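PDB 3PME: type C neurotoxin from Clostridium botulinum, which probably binds gangliosides and other lipids of the nerve-cell membrane through its receptor-binding domain, the part of this C/D mosaic toxin crystallised here. Local coordinates for residues L102-N106 and G107-W111; Y238-Y242 and N243-R247; N59-Y62 and S63-E67. One frame throughout, in Å; residues are numbered along the deposited sequence.

Contact 1: residues L102-N106 and G107-W111; sequences LCIRN and GNIEW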
ATOM      1  N   LEU A 102       6.502   4.863  20.068  1.00 17.42           N
ATOM      2  CA  LEU A 102       5.390   4.729  19.139  1.00 20.66           C
ATOM      3  C   LEU A 102       4.539   3.558  19.588  1.00 20.61           C
ATOM      4  O   LEU A 102       5.058   2.464  19.844  1.00 20.55           O
ATOM      5  CB  LEU A 102       5.890   4.456  17.728  1.00 20.24           C
ATOM      6  CG  LEU A 102       4.799   4.309  16.656  1.00 21.74           C
ATOM      7  CD1 LEU A 102       4.186   5.665  16.329  1.00 22.57           C
ATOM      8  CD2 LEU A 102       5.379   3.662  15.405  1.00 25.35           C
ATOM      9  N   CYS A 103       3.233   3.787  19.682  1.00 20.25           N
ATOM     10  CA  CYS A 103       2.283   2.733  20.045  1.00 21.86           C
ATOM     11  C   CYS A 103       1.186   2.591  19.006  1.00 21.52           C
ATOM     12  O   CYS A 103       0.952   3.486  18.195  1.00 20.71           O
ATOM     13  CB  CYS A 103       1.613   3.039  21.384  1.00 24.45           C
ATOM     14  SG  CYS A 103       2.742   3.375  22.730  1.00 28.16           S
ATOM     15  N   ILE A 104       0.507   1.448  19.055  1.00 22.05           N
ATOM     16  CA  ILE A 104      -0.737   1.226  18.337  1.00 20.70           C
ATOM     17  C   ILE A 104      -1.801   1.022  19.398  1.00 21.33           C
ATOM     18  O   ILE A 104      -1.598   0.287  20.358  1.00 23.71           O
ATOM     19  CB  ILE A 104      -0.654  -0.048  17.470  1.00 20.54           C
ATOM     20  CG1 ILE A 104       0.372   0.139  16.358  1.00 26.51           C
ATOM     21  CG2 ILE A 104      -2.022  -0.427  16.909  1.00 25.28           C
ATOM     22  CD1 ILE A 104      -0.030   1.150  15.367  1.00 28.67           C
ATOM     23  N   ARG A 105      -2.932   1.693  19.250  1.00 22.73           N
ATOM     24  CA  ARG A 105      -3.996   1.521  20.218  1.00 25.70           C
ATOM     25  C   ARG A 105      -5.346   1.711  19.559  1.00 24.08           C
ATOM     26  O   ARG A 105      -5.632   2.769  19.003  1.00 24.27           O
ATOM     27  CB  ARG A 105      -3.842   2.495  21.386  1.00 28.94           C
ATOM     28  CG  ARG A 105      -4.999   2.431  22.359  1.00 30.38           C
ATOM     29  CD  ARG A 105      -4.778   3.345  23.562  1.00 35.61           C
ATOM     30  NE  ARG A 105      -4.322   4.679  23.182  1.00 38.94           N
ATOM     31  CZ  ARG A 105      -5.109   5.618  22.668  1.00 43.39           C
ATOM     32  NH1 ARG A 105      -6.396   5.371  22.454  1.00 45.23           N
ATOM     33  NH2 ARG A 105      -4.607   6.804  22.356  1.00 42.53           N
ATOM     34  N   ASN A 106      -6.164   0.664  19.615  1.00 25.24           N
ATOM     35  CA  ASN A 106      -7.520   0.726  19.087  1.00 27.24           C
ATOM     36  C   ASN A 106      -7.576   1.336  17.684  1.00 26.16           C
ATOM     37  O   ASN A 106      -8.366   2.244  17.425  1.00 27.47           O
ATOM     38  CB  ASN A 106      -8.411   1.525  20.051  1.00 27.33           C
ATOM     39  CG  ASN A 106      -9.889   1.347  19.760  1.00 28.51           C
ATOM     40  OD1 ASN A 106     -10.297   0.347  19.172  1.00 29.07           O
ATOM     41  ND2 ASN A 106     -10.698   2.316  20.172  1.00 32.90           N
ATOM     42  N   GLY A 107      -6.730   0.856  16.780  1.00 21.64           N
ATOM     43  CA  GLY A 107      -6.791   1.305  15.402  1.00 21.93           C
ATOM     44  C   GLY A 107      -6.227   2.698  15.167  1.00 20.26           C
ATOM     45  O   GLY A 107      -6.480   3.311  14.142  1.00 20.81           O
ATOM     46  N   ASN A 108      -5.459   3.180  16.136  1.00 20.84           N
ATOM     47  CA  ASN A 108      -4.745   4.446  16.021  1.00 19.32           C
ATOM     48  C   ASN A 108      -3.250   4.196  16.137  1.00 18.46           C
ATOM     49  O   ASN A 108      -2.833   3.262  16.816  1.00 20.83           O
ATOM     50  CB  ASN A 108      -5.148   5.407  17.148  1.00 20.19           C
ATOM     51  CG  ASN A 108      -6.589   5.878  17.043  1.00 23.14           C
ATOM     52  OD1 ASN A 108      -6.870   6.933  16.472  1.00 26.38           O
ATOM     53  ND2 ASN A 108      -7.507   5.097  17.603  1.00 30.95           N
ATOM     54  N   ILE A 109      -2.442   5.023  15.477  1.00 19.77           N
ATOM     55  CA  ILE A 109      -1.026   5.099  15.833  1.00 18.65           C
ATOM     56  C   ILE A 109      -0.822   6.326  16.706  1.00 20.58           C
ATOM     57  O   ILE A 109      -1.464   7.365  16.504  1.00 22.10           O
ATOM     58  CB  ILE A 109      -0.066   5.144  14.617  1.00 19.86           C
ATOM     59  CG1 ILE A 109      -0.407   6.297  13.682  1.00 22.16           C
ATOM     60  CG2 ILE A 109      -0.068   3.828  13.870  1.00 22.82           C
ATOM     61  CD1 ILE A 109       0.754   6.673  12.782  1.00 27.80           C
ATOM     62  N   GLU A 110       0.066   6.193  17.687  1.00 18.22           N
ATOM     63  CA  GLU A 110       0.287   7.265  18.656  1.00 20.12           C
ATOM     64  C   GLU A 110       1.774   7.451  18.913  1.00 20.62           C
ATOM     65  O   GLU A 110       2.486   6.496  19.238  1.00 21.99           O
ATOM     66  CB  GLU A 110      -0.448   6.974  19.966  1.00 22.81           C
ATOM     67  CG  GLU A 110      -0.385   8.138  20.959  1.00 25.85           C
ATOM     68  CD  GLU A 110      -1.235   7.918  22.207  1.00 29.97           C
ATOM     69  OE1 GLU A 110      -1.669   6.771  22.444  1.00 35.16           O
ATOM     70  OE2 GLU A 110      -1.467   8.894  22.961  1.00 33.76           O
ATOM     71  N   TRP A 111       2.228   8.692  18.764  1.00 18.83           N
ATOM     72  CA  TRP A 111       3.614   9.049  19.031  1.00 19.31           C
ATOM     73  C   TRP A 111       3.651   9.832  20.324  1.00 19.33           C
ATOM     74  O   TRP A 111       2.915  10.799  20.490  1.00 20.32           O
ATOM     75  CB  TRP A 111       4.176   9.896  17.892  1.00 20.05           C
ATOM     76  CG  TRP A 111       5.493  10.574  18.210  1.00 20.72           C
ATOM     77  CD1 TRP A 111       5.663  11.794  18.791  1.00 22.87           C
ATOM     78  CD2 TRP A 111       6.802  10.074  17.934  1.00 25.19           C
ATOM     79  NE1 TRP A 111       7.005  12.085  18.903  1.00 24.41           N
ATOM     80  CE2 TRP A 111       7.723  11.044  18.381  1.00 23.63           C
ATOM     81  CE3 TRP A 111       7.285   8.904  17.348  1.00 24.01           C
ATOM     82  CZ2 TRP A 111       9.103  10.874  18.267  1.00 26.95           C
ATOM     83  CZ3 TRP A 111       8.663   8.740  17.229  1.00 26.44           C
ATOM     84  CH2 TRP A 111       9.549   9.722  17.682  1.00 24.99           C
TER

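Contact 2: residues Y238-Y242 and N243-R247; sequences YMINY and NYIDR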
ATOM      1  N   TYR A 238      -7.743 -10.484  -6.785  1.00 17.90           N
ATOM      2  CA  TYR A 238      -9.124 -10.116  -7.045  1.00 17.34           C
ATOM      3  C   TYR A 238      -9.083  -8.715  -7.608  1.00 18.13           C
ATOM      4  O   TYR A 238      -8.804  -7.736  -6.888  1.00 18.51           O
ATOM      5  CB  TYR A 238      -9.966 -10.202  -5.774  1.00 18.43           C
ATOM      6  CG  TYR A 238      -9.939 -11.590  -5.166  1.00 17.62           C
ATOM      7  CD1 TYR A 238     -10.787 -12.596  -5.643  1.00 21.32           C
ATOM      8  CD2 TYR A 238      -9.048 -11.907  -4.146  1.00 19.58           C
ATOM      9  CE1 TYR A 238     -10.752 -13.873  -5.097  1.00 21.42           C
ATOM     10  CE2 TYR A 238      -9.014 -13.180  -3.593  1.00 23.27           C
ATOM     11  CZ  TYR A 238      -9.863 -14.154  -4.080  1.00 22.43           C
ATOM     12  OH  TYR A 238      -9.818 -15.414  -3.527  1.00 28.25           O
ATOM     13  N   MET A 239      -9.298  -8.624  -8.913  1.00 16.65           N
ATOM     14  CA  MET A 239      -9.261  -7.351  -9.608  1.00 16.78           C
ATOM     15  C   MET A 239     -10.566  -6.601  -9.378  1.00 18.25           C
ATOM     16  O   MET A 239     -11.641  -7.135  -9.631  1.00 19.07           O
ATOM     17  CB  MET A 239      -9.030  -7.583 -11.096  1.00 18.01           C
ATOM     18  CG  MET A 239      -8.983  -6.319 -11.926  1.00 18.03           C
ATOM     19  SD  MET A 239      -8.598  -6.760 -13.636  1.00 21.52           S
ATOM     20  CE  MET A 239      -8.516  -5.140 -14.397  1.00 23.13           C
ATOM     21  N   ILE A 240     -10.471  -5.377  -8.872  1.00 17.85           N
ATOM     22  CA  ILE A 240     -11.656  -4.570  -8.641  1.00 18.86           C
ATOM     23  C   ILE A 240     -11.540  -3.191  -9.266  1.00 17.26           C
ATOM     24  O   ILE A 240     -10.447  -2.634  -9.408  1.00 19.36           O
ATOM     25  CB  ILE A 240     -11.968  -4.401  -7.129  1.00 19.05           C
ATOM     26  CG1 ILE A 240     -10.763  -3.814  -6.390  1.00 20.33           C
ATOM     27  CG2 ILE A 240     -12.390  -5.738  -6.521  1.00 19.57           C
ATOM     28  CD1 ILE A 240     -11.128  -3.163  -5.050  1.00 23.61           C
ATOM     29  N   ASN A 241     -12.683  -2.649  -9.650  1.00 18.67           N
ATOM     30  CA  ASN A 241     -12.777  -1.240  -9.942  1.00 18.70           C
ATOM     31  C   ASN A 241     -12.900  -0.457  -8.635  1.00 20.23           C
ATOM     32  O   ASN A 241     -13.582  -0.890  -7.709  1.00 22.17           O
ATOM     33  CB  ASN A 241     -13.986  -0.968 -10.821  1.00 18.84           C
ATOM     34  CG  ASN A 241     -14.023   0.455 -11.304  1.00 20.92           C
ATOM     35  OD1 ASN A 241     -14.653   1.316 -10.691  1.00 22.48           O
ATOM     36  ND2 ASN A 241     -13.311   0.724 -12.391  1.00 21.21           N
ATOM     37  N   TYR A 242     -12.238   0.691  -8.572  1.00 21.35           N
ATOM     38  CA  TYR A 242     -12.295   1.549  -7.396  1.00 22.53           C
ATOM     39  C   TYR A 242     -13.719   1.716  -6.877  1.00 25.22           C
ATOM     40  O   TYR A 242     -13.953   1.744  -5.665  1.00 26.30           O
ATOM     41  CB  TYR A 242     -11.720   2.918  -7.772  1.00 20.30           C
ATOM     42  CG  TYR A 242     -11.506   3.876  -6.630  1.00 23.42           C
ATOM     43  CD1 TYR A 242     -12.545   4.655  -6.148  1.00 26.30           C
ATOM     44  CD2 TYR A 242     -10.252   4.028  -6.071  1.00 27.46           C
ATOM     45  CE1 TYR A 242     -12.340   5.551  -5.115  1.00 29.13           C
ATOM     46  CE2 TYR A 242     -10.036   4.918  -5.037  1.00 32.10           C
ATOM     47  CZ  TYR A 242     -11.085   5.669  -4.563  1.00 30.41           C
ATOM     48  OH  TYR A 242     -10.867   6.554  -3.533  1.00 36.03           O
ATOM     49  N   ASN A 243     -14.673   1.821  -7.795  1.00 22.28           N
ATOM     50  CA  ASN A 243     -16.052   2.117  -7.426  1.00 24.56           C
ATOM     51  C   ASN A 243     -16.843   0.919  -6.902  1.00 25.17           C
ATOM     52  O   ASN A 243     -17.896   1.094  -6.290  1.00 26.96           O
ATOM     53  CB  ASN A 243     -16.802   2.749  -8.604  1.00 24.58           C
ATOM     54  CG  ASN A 243     -16.312   4.153  -8.940  1.00 22.83           C
ATOM     55  OD1 ASN A 243     -15.600   4.782  -8.149  1.00 26.13           O
ATOM     56  ND2 ASN A 243     -16.705   4.659 -10.107  1.00 23.07           N
ATOM     57  N   TYR A 244     -16.354  -0.293  -7.166  1.00 22.79           N
ATOM     58  CA  TYR A 244     -17.127  -1.500  -6.887  1.00 22.02           C
ATOM     59  C   TYR A 244     -16.313  -2.588  -6.162  1.00 23.87           C
ATOM     60  O   TYR A 244     -16.100  -3.670  -6.699  1.00 23.39           O
ATOM     61  CB  TYR A 244     -17.731  -2.024  -8.205  1.00 22.51           C
ATOM     62  CG  TYR A 244     -18.465  -0.943  -8.971  1.00 22.95           C
ATOM     63  CD1 TYR A 244     -19.591  -0.326  -8.427  1.00 23.90           C
ATOM     64  CD2 TYR A 244     -18.013  -0.501 -10.213  1.00 23.46           C
ATOM     65  CE1 TYR A 244     -20.255   0.685  -9.100  1.00 26.07           C
ATOM     66  CE2 TYR A 244     -18.676   0.503 -10.902  1.00 23.82           C
ATOM     67  CZ  TYR A 244     -19.796   1.095 -10.337  1.00 26.63           C
ATOM     68  OH  TYR A 244     -20.459   2.092 -11.005  1.00 31.17           O
ATOM     69  N   ILE A 245     -15.900  -2.310  -4.922  1.00 23.12           N
ATOM     70  CA  ILE A 245     -15.023  -3.208  -4.168  1.00 24.41           C
ATOM     71  C   ILE A 245     -15.716  -4.506  -3.745  1.00 24.45           C
ATOM     72  O   ILE A 245     -15.059  -5.488  -3.387  1.00 27.89           O
ATOM     73  CB  ILE A 245     -14.444  -2.504  -2.911  1.00 25.00           C
ATOM     74  CG1 ILE A 245     -13.319  -3.336  -2.282  1.00 32.02           C
ATOM     75  CG2 ILE A 245     -15.550  -2.241  -1.903  1.00 31.32           C
ATOM     76  CD1 ILE A 245     -12.534  -2.607  -1.206  1.00 32.55           C
ATOM     77  N   ASP A 246     -17.046  -4.509  -3.810  1.00 26.39           N
ATOM     78  CA  ASP A 246     -17.829  -5.673  -3.407  1.00 25.15           C
ATOM     79  C   ASP A 246     -18.294  -6.518  -4.589  1.00 23.33           C
ATOM     80  O   ASP A 246     -19.167  -7.366  -4.427  1.00 22.18           O
ATOM     81  CB  ASP A 246     -19.055  -5.240  -2.594  1.00 28.47           C
ATOM     82  CG  ASP A 246     -19.966  -4.292  -3.361  1.00 30.75           C
ATOM     83  OD1 ASP A 246     -19.523  -3.694  -4.364  1.00 30.63           O
ATOM     84  OD2 ASP A 246     -21.132  -4.123  -2.944  1.00 34.24           O
ATOM     85  N   ARG A 247     -17.720  -6.279  -5.764  1.00 21.38           N
ATOM     86  CA  ARG A 247     -18.088  -7.056  -6.944  1.00 18.63           C
ATOM     87  C   ARG A 247     -16.899  -7.830  -7.455  1.00 20.15           C
ATOM     88  O   ARG A 247     -15.756  -7.400  -7.296  1.00 20.95           O
ATOM     89  CB  ARG A 247     -18.643  -6.156  -8.047  1.00 21.83           C
ATOM     90  CG  ARG A 247     -19.892  -5.420  -7.621  1.00 24.33           C
ATOM     91  CD  ARG A 247     -20.631  -4.731  -8.751  1.00 22.54           C
ATOM     92  NE  ARG A 247     -21.915  -4.302  -8.203  1.00 30.53           N
ATOM     93  CZ  ARG A 247     -23.074  -4.926  -8.389  1.00 26.12           C
ATOM     94  NH1 ARG A 247     -23.178  -5.981  -9.197  1.00 24.37           N
ATOM     95  NH2 ARG A 247     -24.160  -4.450  -7.801  1.00 31.27           N
TER
HETATM   96  O   HOH W   1     -14.463  -6.754  -9.737  1.00 18.35           O
HETATM   97  O   HOH W   2     -15.109  -4.111  -9.264  1.00 20.45           O

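Contact 3: residues N59-Y62 and S63-E67; sequences NILY and SAIYE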
ATOM      1  N   ASN A  59      27.257   9.873  21.226  1.00 30.16           N
ATOM      2  CA  ASN A  59      27.747  11.208  20.902  1.00 30.49           C
ATOM      3  C   ASN A  59      26.865  11.924  19.890  1.00 29.22           C
ATOM      4  O   ASN A  59      26.886  13.150  19.797  1.00 31.53           O
ATOM      5  CB  ASN A  59      29.201  11.155  20.424  1.00 27.48           C
ATOM      6  CG  ASN A  59      30.151  10.691  21.512  1.00 30.27           C
ATOM      7  OD1 ASN A  59      30.746   9.619  21.417  1.00 33.70           O
ATOM      8  ND2 ASN A  59      30.278  11.486  22.560  1.00 29.44           N
ATOM      9  N   ILE A  60      26.086  11.156  19.134  1.00 29.04           N
ATOM     10  CA  ILE A  60      25.114  11.727  18.212  1.00 28.92           C
ATOM     11  C   ILE A  60      24.109  12.621  18.935  1.00 34.92           C
ATOM     12  O   ILE A  60      23.636  13.606  18.373  1.00 34.77           O
ATOM     13  CB  ILE A  60      24.334  10.626  17.458  1.00 33.34           C
ATOM     14  CG1 ILE A  60      25.219   9.968  16.409  1.00 35.66           C
ATOM     15  CG2 ILE A  60      23.094  11.201  16.784  1.00 36.05           C
ATOM     16  CD1 ILE A  60      24.536   8.818  15.700  1.00 34.84           C
ATOM     17  N   LEU A  61      23.780  12.276  20.178  1.00 32.00           N
ATOM     18  CA  LEU A  61      22.785  13.040  20.931  1.00 33.00           C
ATOM     19  C   LEU A  61      23.295  14.419  21.318  1.00 33.48           C
ATOM     20  O   LEU A  61      22.508  15.304  21.646  1.00 37.87           O
ATOM     21  CB  LEU A  61      22.327  12.274  22.171  1.00 30.26           C
ATOM     22  CG  LEU A  61      21.529  11.012  21.851  1.00 32.46           C
ATOM     23  CD1 LEU A  61      20.997  10.402  23.130  1.00 30.21           C
ATOM     24  CD2 LEU A  61      20.396  11.327  20.889  1.00 37.35           C
ATOM     25  N   TYR A  62      24.610  14.608  21.279  1.00 34.95           N
ATOM     26  CA  TYR A  62      25.166  15.923  21.560  1.00 32.47           C
ATOM     27  C   TYR A  62      25.216  16.729  20.268  1.00 36.73           C
ATOM     28  O   TYR A  62      26.291  16.990  19.712  1.00 40.59           O
ATOM     29  CB  TYR A  62      26.555  15.813  22.188  1.00 32.60           C
ATOM     30  CG  TYR A  62      27.062  17.122  22.735  1.00 32.74           C
ATOM     31  CD1 TYR A  62      26.615  17.609  23.959  1.00 32.65           C
ATOM     32  CD2 TYR A  62      27.986  17.876  22.028  1.00 32.79           C
ATOM     33  CE1 TYR A  62      27.084  18.812  24.458  1.00 32.98           C
ATOM     34  CE2 TYR A  62      28.456  19.074  22.520  1.00 34.69           C
ATOM     35  CZ  TYR A  62      28.003  19.535  23.731  1.00 34.40           C
ATOM     36  OH  TYR A  62      28.478  20.734  24.204  1.00 40.80           O
ATOM     37  N   SER A  63      24.037  17.123  19.800  1.00 36.14           N
ATOM     38  CA  SER A  63      23.887  17.751  18.494  1.00 37.32           C
ATOM     39  C   SER A  63      22.519  18.413  18.405  1.00 38.29           C
ATOM     40  O   SER A  63      21.791  18.488  19.394  1.00 34.71           O
ATOM     41  CB  SER A  63      24.002  16.702  17.389  1.00 36.67           C
ATOM     42  OG  SER A  63      22.855  15.864  17.375  1.00 38.41           O
ATOM     43  N   ALA A  64      22.167  18.867  17.207  1.00 37.09           N
ATOM     44  CA  ALA A  64      20.886  19.527  16.979  1.00 35.43           C
ATOM     45  C   ALA A  64      19.706  18.616  17.283  1.00 29.82           C
ATOM     46  O   ALA A  64      18.589  19.097  17.413  1.00 30.78           O
ATOM     47  CB  ALA A  64      20.798  20.029  15.548  1.00 36.97           C
ATOM     48  N   ILE A  65      19.959  17.311  17.395  1.00 30.82           N
ATOM     49  CA  ILE A  65      18.902  16.327  17.647  1.00 29.46           C
ATOM     50  C   ILE A  65      18.128  16.650  18.914  1.00 31.57           C
ATOM     51  O   ILE A  65      16.939  16.345  19.033  1.00 28.31           O
ATOM     52  CB  ILE A  65      19.462  14.889  17.764  1.00 32.04           C
ATOM     53  CG1 ILE A  65      18.351  13.863  17.544  1.00 33.56           C
ATOM     54  CG2 ILE A  65      20.125  14.659  19.111  1.00 32.74           C
ATOM     55  CD1 ILE A  65      17.895  13.770  16.119  1.00 31.61           C
ATOM     56  N   TYR A  66      18.797  17.283  19.869  1.00 29.12           N
ATOM     57  CA  TYR A  66      18.125  17.638  21.105  1.00 30.64           C
ATOM     58  C   TYR A  66      17.225  18.861  20.934  1.00 26.98           C
ATOM     59  O   TYR A  66      16.380  19.134  21.782  1.00 33.13           O
ATOM     60  CB  TYR A  66      19.138  17.850  22.231  1.00 29.12           C
ATOM     61  CG  TYR A  66      19.134  16.747  23.266  1.00 28.06           C
ATOM     62  CD1 TYR A  66      18.024  16.533  24.069  1.00 24.89           C
ATOM     63  CD2 TYR A  66      20.245  15.937  23.453  1.00 26.34           C
ATOM     64  CE1 TYR A  66      18.016  15.540  25.026  1.00 22.17           C
ATOM     65  CE2 TYR A  66      20.248  14.928  24.402  1.00 26.43           C
ATOM     66  CZ  TYR A  66      19.128  14.740  25.189  1.00 24.43           C
ATOM     67  OH  TYR A  66      19.119  13.751  26.141  1.00 22.15           O
ATOM     68  N   GLU A  67      17.403  19.596  19.838  1.00 28.09           N
ATOM     69  CA  GLU A  67      16.561  20.754  19.555  1.00 28.53           C
ATOM     70  C   GLU A  67      15.522  20.462  18.479  1.00 24.32           C
ATOM     71  O   GLU A  67      14.383  20.917  18.564  1.00 25.54           O
ATOM     72  CB  GLU A  67      17.415  21.945  19.112  1.00 30.81           C
ATOM     73  CG  GLU A  67      18.616  22.220  20.006  1.00 39.19           C
ATOM     74  CD  GLU A  67      19.629  23.137  19.338  1.00 47.24           C
ATOM     75  OE1 GLU A  67      19.206  24.068  18.615  1.00 51.70           O
ATOM     76  OE2 GLU A  67      20.847  22.922  19.526  1.00 49.40           O
TER

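Contact 1: residues L102-N106 and G107-W111
Leu102 pairs with Trp111 in a beta hairpin with a two-residue loop, whose strand segments 102-105 and 108-111 run antiparallel at 153° and approach to 4.7 Å, closed by a type I' turn from Arg105 to Asn108. It belongs to the jelly-roll-like (concanavalin-type) N-terminal part of the receptor-binding domain. Cys103-Glu110 and Arg105-Asn108 are hydrogen-bonded pairs: Cys103 N reaches Glu110 O at 2.8 Å almost straight, and Arg105 N reaches Asn108 O at 2.9 Å. Asn106 and Gly107 fill the turn, both with positive phi. At the non-hydrogen-bonded pairs Leu102, Ile104, Ile109 and Trp111 share one face. CD1 of Leu102 lies 3.5 Å from Glu110 O, while Ile104 and Ile109 both touch Ile77 of strand 68-77; Trp111 meets the ring of Trp100.

The other face carries Cys103, Arg105, Asn108 and Glu110. Here Asn108 ND2 adds a weak bond to Arg105 O, which Asn108 N also binds. The Arg105 chain is extended as far as CD and then bends at chi3 (47°), which swings the guanidinium toward the Glu110 carboxylate, itself at the end of an extended chain. OE2 bonds weakly to Ser122 OG. In the salt bridge Arg105 NH2 lies 2.9 Å from Glu110 OE1, which sits near the guanidinium plane but is met from above its own carboxylate plane.

Contact 2: residues Y238-Y242 and N243-R247
Asn243 meets Asn241 just past the end of strand 238-241, where a type I turn from Asn241 to Tyr244 bends the chain. Its backbone N donates to Asn241 OD1 at 2.9 Å, tilted 35° from the amide plane; with CG anti to the backbone N (chi1 -172°), the Asn241 amide is carried to the Asn243 N-H, making an Asx turn inside the type I turn. The two amide groups lie side by side with planes 71° apart. Asn241 ND2 donates to Ser400 O, and Asn243 OD1 is hydrogen-bonded to Thr399 OG1, so both amides are also tied to the neighbouring loop. Tyr244 N closes the turn on Asn241 O at 2.9 Å, and its ring takes CB of Asn243 over the centre of one face, 3.6 Å above the plane. Ile245 then lies alongside Ile240, both pointing the same way, with CG1 3.5 Å from Ile240 CD1. A second type I turn, Tyr244 to Arg247, is closed by Arg247 N on Tyr244 O at 3.2 Å. Two waters stitch the returning chain to the strand: one links Asn241 N to Tyr244 O, the other Met239 O to Arg247 O.

In this C-terminal, trefoil-type part, strand 238-241 pairs antiparallel with strand 403-406. The turns lead into strand 247-252, Arg247 NH1 binds Leu258 O of strand 255-260, and Tyr384 of strand 383-389 meets Tyr244 edge-to-face and Arg247 by cation-pi.

Contact 3: residues N59-Y62 and S63-E67
Ile60 and Ser63 meet where the loop between strands 51-55 and 68-77 bends: residues 59-61 have helical backbone angles, Tyr62 is the centre of an inverse gamma turn, and a 3-10 segment spans 64-66. The gamma turn's bond, Ser63 N to Leu61 O at 3.0 Å, is weak. A stronger grip comes from the Ser63 hydroxyl, which donates to Ile60 O at 2.6 Å, nearly in line with the carbonyl bond. Its chi1 of 71° sets OG between the backbone N and the carbonyl carbon. From there the same oxygen accepts Ile65 N at 3.2 Å, forming an ST turn at the start of the 3-10 segment.

Leu61 supplies the apolar side. Its CD2 lies 3.8 Å from CG2 of Ile65, the two side chains crossing at an angle, and its CB is 4.0 Å from CE2 of Tyr66. Leu61 O lies at the edge of the Tyr66 ring, near its plane and 3.0 Å from CD2, while the phenol OH is bound by Leu175 N. Ser63 OG thus bonds to both sides of the bend at once, as donor to the carbonyl of Ile60 and acceptor from the 3-10 segment, and the Leu61 contacts add to this.

How the contacts relate
Contacts 1 and 3 lie in the concanavalin-type N-terminal range, their nearest atoms about 9 Å apart, whereas contact 2 lies in the trefoil-type C-terminal range; contacts 2 and 3 fall on opposite sides of the chain's centre, with their own centres about 49 Å apart. Contact 1 is the buried one, a sheet hairpin with a regular backbone ladder, an apolar face of aliphatic and tryptophan side chains, and a salt bridge. Contact 2 is partly buried and combines two type I turns with asparagine amides, bridging waters and an isoleucine pair. Contact 3 is a surface loop where a serine hydroxyl bonds to backbone on both sides, alongside a weak turn bond. Strand 68-77, which packs on contact 1, begins directly after contact 3.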